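Local coordinates for protein cellulosomal family-48 processive glycoside hydrolase (Bacteroides cellulosolvens, PDB 2Y3N) that probably cleaves cellulose as a processive cellobiohydrolase, and carries a calcium-binding dockerin domain, which docks the enzyme onto a cohesin of the cellulosome, at residues 20-23 / 24-27. Sequence-based numbering, arbitrary orientation.
Sequences VMIL and AQSF
Leu23 reaches the Phe27 ring at its edge, close to the ring plane, with CD2 4.4 Å from Phe27 CD1, a light apolar touch four residues apart. The other flat group, the Gln25 amide, meets Ile22 through its oxygen: OE1 lies 3.4 Å from Ile22 CD1 as the two side chains cross. Gln25 CG sits beside its backbone N (chi1 -73°), anti to the carbonyl carbon, which lays the chain back along the preceding turn and brings CG to 3.0 Å from Met21 O. That same oxygen accepts the Gln25 N-H at 2.8 Å, from above its carbonyl plane. Ala24 N bonds to Val20 O in the regular helical way, whereas Ser26 N turns to Leu23 O, three residues back as in a 3-10 turn, at 3.0 Å with a bent N-H...O angle of 136°. A water bridges Ile22 O, to which it donates, and Ser26 OG. Cut back to an alanine, Gln25 would lose its amide, which would probably leave Ile22 CD1 without that neighbour and the weak NE2 bond to the other protein's backbone unmade. Helix 17-26 begins inside the first calcium-binding loop of this dockerin, whose last ligand, Asp19, directly precedes Val20; Val20 and Leu23 pack on Leu56 of helix 50-59, and Leu23 also touches Asp52, a ligand of the second calcium, while Met21, Ala24 and Gln25 meet the partner protein.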
loop_
_atom_site.group_PDB
_atom_site.type_symbol
_atom_site.label_atom_id
_atom_site.label_comp_id
_atom_site.label_asym_id
_atom_site.label_seq_id
_atom_site.Cartn_x
_atom_site.Cartn_y
_atom_site.Cartn_z
ATOM N N VAL D 20 11.471 0.508 5.910
ATOM C CA VAL D 20 11.047 1.839 6.422
ATOM C C VAL D 20 10.651 1.744 7.922
ATOM O O VAL D 20 10.839 2.673 8.677
ATOM C CB VAL D 20 9.867 2.390 5.612
ATOM C CG1 VAL D 20 9.512 3.757 6.084
ATOM C CG2 VAL D 20 10.201 2.420 4.141
ATOM N N MET D 21 10.099 0.609 8.331
ATOM C CA MET D 21 9.668 0.375 9.712
ATOM C C MET D 21 10.867 0.298 10.698
ATOM O O MET D 21 10.703 0.501 11.899
ATOM C CB MET D 21 8.941 -0.947 9.713
ATOM C CG MET D 21 7.833 -1.124 10.694
ATOM S SD MET D 21 6.462 0.013 10.620
ATOM C CE MET D 21 5.894 -0.123 8.953
ATOM N N ILE D 22 12.057 -0.008 10.169
ATOM C CA ILE D 22 13.299 0.004 10.905
ATOM C C ILE D 22 13.774 1.427 11.138
ATOM O O ILE D 22 14.270 1.736 12.209
ATOM C CB ILE D 22 14.458 -0.827 10.182
ATOM C CG1 ILE D 22 14.101 -2.314 10.013
ATOM C CG2 ILE D 22 15.801 -0.664 10.918
ATOM C CD1 ILE D 22 13.767 -3.023 11.295
ATOM N N LEU D 23 13.662 2.292 10.141
ATOM C CA LEU D 23 13.810 3.728 10.362
ATOM C C LEU D 23 12.787 4.141 11.446
ATOM O O LEU D 23 13.129 4.794 12.425
ATOM C CB LEU D 23 13.459 4.479 9.066
ATOM C CG LEU D 23 14.186 5.759 8.629
ATOM C CD1 LEU D 23 13.976 5.995 7.122
ATOM C CD2 LEU D 23 13.745 6.990 9.430
ATOM N N ALA D 24 11.533 3.719 11.243
ATOM C CA ALA D 24 10.425 4.116 12.089
ATOM C C ALA D 24 10.704 3.778 13.555
ATOM O O ALA D 24 10.579 4.641 14.438
ATOM C CB ALA D 24 9.163 3.476 11.627
ATOM N N GLN D 25 11.062 2.527 13.805
ATOM C CA GLN D 25 11.353 2.058 15.161
ATOM C C GLN D 25 12.381 2.939 15.906
ATOM O O GLN D 25 12.370 3.018 17.136
ATOM C CB GLN D 25 11.901 0.632 15.105
ATOM C CG GLN D 25 10.881 -0.423 14.790
ATOM C CD GLN D 25 11.488 -1.821 14.813
ATOM O OE1 GLN D 25 12.586 -2.046 14.291
ATOM N NE2 GLN D 25 10.774 -2.769 15.423
ATOM N N SER D 26 13.287 3.555 15.143
ATOM C CA SER D 26 14.339 4.357 15.709
ATOM C C SER D 26 14.024 5.849 15.688
ATOM O O SER D 26 14.835 6.647 16.145
ATOM C CB SER D 26 15.669 4.080 15.001
ATOM O OG SER D 26 16.216 2.819 15.383
ATOM N N PHE D 27 12.877 6.227 15.135
ATOM C CA PHE D 27 12.537 7.643 14.986
ATOM C C PHE D 27 12.535 8.332 16.352
ATOM O O PHE D 27 11.794 7.929 17.281
ATOM C CB PHE D 27 11.173 7.786 14.357
ATOM C CG PHE D 27 10.937 9.085 13.613
ATOM C CD1 PHE D 27 11.343 9.223 12.289
ATOM C CD2 PHE D 27 10.231 10.128 14.208
ATOM C CE1 PHE D 27 11.062 10.390 11.572
ATOM C CE2 PHE D 27 9.961 11.309 13.518
ATOM C CZ PHE D 27 10.380 11.440 12.184
HETATM O O HOH W 1 15.603 0.415 14.233
#